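Local coordinates for ribosome-inactivating protein (Lychnis chalcedonica, PDB 2G5X) that belongs to the ribosome-inactivating proteins, a plant family whose compact fold combines helices with a mixed beta sheet, at residues A[42-48]-A[60-66]. Sequence-based numbering, arbitrary orientation.
Sequences NDKFVLV and TLAFRAS
The backbone O of Asn42 is gripped by two donors. Arg64 NE donates to Asn42 O at 2.9 Å, with an N-H...O angle of 147° and the oxygen close to the guanidinium plane. A water gives it a second bond and accepts one from Arg64 NH2, so NE, CZ, NH2, the water and Asn42 O close a ring along one guanidinium edge. The Arg64 chain starts extended, CG anti to the backbone N, and then bends at chi3 (-71°), which turns NE onto the carbonyl. Glu91 forms a salt bridge with NH2, and this probably helps fix the rotation of the group. Phe45 runs alongside Arg64, its ring plane 63° from the guanidinium. Phe45 CD2 packs on Arg64 CA at 3.6 Å.

Beyond this end the backbones pair as antiparallel strands. Val46 and Phe63 exchange two hydrogen bonds, as do Val48 and Leu61; the shortest runs from Leu61 N to Val48 O (2.7 Å). At the Arg64 end, just outside both strands, Ala65 N donates an almost straight bond to Lys44 O.

Side chains meet on both faces. On one, Val48 CG2 touches Phe63 CE1 at 3.9 Å. This methyl sits beside the backbone N, anti to the carbonyl carbon, which directs it to the ring. Val46 CG2 meets Ala65 CB at 4.1 Å. Helix 10-25 covers the two valines, and helix 154-173 covers Leu61 and Phe63. On the other face Leu47 CD2 lies 3.8 Å from Ala62 CB, and Leu47 CB borders the Thr60 methyl. The pairing is that of a beta hairpin, 45-51 with 58-64, within the mixed sheet of the ribosome-inactivating protein fold.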
loop_
_atom_site.group_PDB
_atom_site.type_symbol
_atom_site.label_atom_id
_atom_site.label_comp_id
_atom_site.label_asym_id
_atom_site.label_seq_id
_atom_site.Cartn_x
_atom_site.Cartn_y
_atom_site.Cartn_z
ATOM N N ASN A 42 9.193 7.768 -11.074
ATOM C CA ASN A 42 8.240 8.631 -10.385
ATOM C C ASN A 42 6.983 8.861 -11.221
ATOM O O ASN A 42 5.969 9.337 -10.708
ATOM C CB ASN A 42 8.893 9.973 -10.044
ATOM C CG ASN A 42 9.439 10.676 -11.264
ATOM O OD1 ASN A 42 10.331 10.166 -11.942
ATOM N ND2 ASN A 42 8.906 11.857 -11.555
ATOM N N ASP A 43 7.050 8.514 -12.505
ATOM C CA ASP A 43 5.919 8.680 -13.414
ATOM C C ASP A 43 5.388 7.325 -13.876
ATOM O O ASP A 43 4.655 7.232 -14.868
ATOM C CB ASP A 43 6.347 9.510 -14.625
ATOM C CG ASP A 43 7.384 8.804 -15.473
ATOM O OD1 ASP A 43 8.253 8.109 -14.898
ATOM O OD2 ASP A 43 7.337 8.948 -16.714
ATOM N N LYS A 44 5.782 6.276 -13.158
ATOM C CA LYS A 44 5.353 4.912 -13.444
ATOM C C LYS A 44 4.612 4.415 -12.213
ATOM O O LYS A 44 4.875 4.878 -11.103
ATOM C CB LYS A 44 6.561 4.011 -13.723
ATOM C CG LYS A 44 6.939 3.905 -15.192
ATOM C CD LYS A 44 7.068 5.271 -15.839
ATOM C CE LYS A 44 7.297 5.152 -17.337
ATOM N NZ LYS A 44 7.275 6.485 -18.000
ATOM N N PHE A 45 3.686 3.482 -12.404
ATOM C CA PHE A 45 2.912 2.970 -11.281
ATOM C C PHE A 45 2.748 1.460 -11.275
ATOM O O PHE A 45 2.808 0.806 -12.318
ATOM C CB PHE A 45 1.527 3.627 -11.266
ATOM C CG PHE A 45 1.577 5.123 -11.285
ATOM C CD1 PHE A 45 1.831 5.809 -12.471
ATOM C CD2 PHE A 45 1.450 5.847 -10.103
ATOM C CE1 PHE A 45 1.964 7.193 -12.478
ATOM C CE2 PHE A 45 1.581 7.231 -10.098
ATOM C CZ PHE A 45 1.841 7.906 -11.288
ATOM N N VAL A 46 2.552 0.916 -10.079
ATOM C CA VAL A 46 2.341 -0.508 -9.899
ATOM C C VAL A 46 0.903 -0.672 -9.415
ATOM O O VAL A 46 0.504 -0.065 -8.416
ATOM C CB VAL A 46 3.303 -1.094 -8.846
ATOM C CG1 VAL A 46 2.991 -2.566 -8.622
ATOM C CG2 VAL A 46 4.743 -0.923 -9.309
ATOM N N LEU A 47 0.120 -1.467 -10.137
ATOM C CA LEU A 47 -1.270 -1.691 -9.770
ATOM C C LEU A 47 -1.396 -2.931 -8.900
ATOM O O LEU A 47 -0.681 -3.913 -9.094
ATOM C CB LEU A 47 -2.143 -1.842 -11.019
ATOM C CG LEU A 47 -2.173 -0.656 -11.990
ATOM C CD1 LEU A 47 -3.165 -0.950 -13.106
ATOM C CD2 LEU A 47 -2.574 0.617 -11.253
ATOM N N VAL A 48 -2.312 -2.864 -7.938
ATOM C CA VAL A 48 -2.563 -3.952 -7.003
ATOM C C VAL A 48 -4.063 -4.198 -6.872
ATOM O O VAL A 48 -4.826 -3.272 -6.618
ATOM C CB VAL A 48 -1.994 -3.600 -5.605
ATOM C CG1 VAL A 48 -2.536 -4.554 -4.551
ATOM C CG2 VAL A 48 -0.475 -3.654 -5.645
ATOM N N THR A 60 -8.810 -1.681 -7.254
ATOM C CA THR A 60 -7.429 -1.689 -7.735
ATOM C C THR A 60 -6.662 -0.473 -7.217
ATOM O O THR A 60 -7.030 0.664 -7.497
ATOM C CB THR A 60 -7.385 -1.696 -9.286
ATOM O OG1 THR A 60 -8.119 -2.826 -9.777
ATOM C CG2 THR A 60 -5.943 -1.779 -9.785
ATOM N N LEU A 61 -5.600 -0.726 -6.454
ATOM C CA LEU A 61 -4.771 0.338 -5.894
ATOM C C LEU A 61 -3.646 0.704 -6.855
ATOM O O LEU A 61 -3.129 -0.157 -7.564
ATOM C CB LEU A 61 -4.139 -0.119 -4.576
ATOM C CG LEU A 61 -5.042 -0.637 -3.456
ATOM C CD1 LEU A 61 -4.180 -1.136 -2.297
ATOM C CD2 LEU A 61 -5.965 0.472 -2.994
ATOM N N ALA A 62 -3.254 1.977 -6.861
ATOM C CA ALA A 62 -2.169 2.435 -7.726
ATOM C C ALA A 62 -1.047 3.045 -6.889
ATOM O O ALA A 62 -1.267 4.013 -6.161
ATOM C CB ALA A 62 -2.686 3.460 -8.731
ATOM N N PHE A 63 0.152 2.472 -6.988
ATOM C CA PHE A 63 1.310 2.967 -6.240
ATOM C C PHE A 63 2.382 3.542 -7.157
ATOM O O PHE A 63 2.724 2.932 -8.172
ATOM C CB PHE A 63 1.977 1.844 -5.432
ATOM C CG PHE A 63 1.123 1.269 -4.340
ATOM C CD1 PHE A 63 0.293 0.180 -4.589
ATOM C CD2 PHE A 63 1.172 1.796 -3.053
ATOM C CE1 PHE A 63 -0.476 -0.380 -3.568
ATOM C CE2 PHE A 63 0.409 1.248 -2.027
ATOM C CZ PHE A 63 -0.417 0.155 -2.284
ATOM N N ARG A 64 2.917 4.708 -6.795
ATOM C CA ARG A 64 4.000 5.314 -7.569
ATOM C C ARG A 64 5.163 4.330 -7.411
ATOM O O ARG A 64 5.516 3.954 -6.294
ATOM C CB ARG A 64 4.359 6.695 -7.001
ATOM C CG ARG A 64 5.604 7.337 -7.621
ATOM C CD ARG A 64 5.669 8.845 -7.338
ATOM N NE ARG A 64 4.652 9.573 -8.098
ATOM C CZ ARG A 64 3.607 10.198 -7.563
ATOM N NH1 ARG A 64 3.426 10.206 -6.248
ATOM N NH2 ARG A 64 2.727 10.802 -8.350
ATOM N N ALA A 65 5.748 3.913 -8.531
ATOM C CA ALA A 65 6.824 2.920 -8.537
ATOM C C ALA A 65 8.171 3.295 -7.920
ATOM O O ALA A 65 8.911 2.423 -7.459
ATOM C CB ALA A 65 7.037 2.423 -9.964
ATOM N N SER A 66 8.493 4.581 -7.900
ATOM C CA SER A 66 9.770 5.020 -7.350
ATOM C C SER A 66 9.863 4.948 -5.832
ATOM O O SER A 66 10.954 4.767 -5.283
ATOM C CB SER A 66 10.063 6.456 -7.790
ATOM O OG SER A 66 9.073 7.345 -7.306
HETATM O O HOH W 1 3.808 11.012 -11.184
#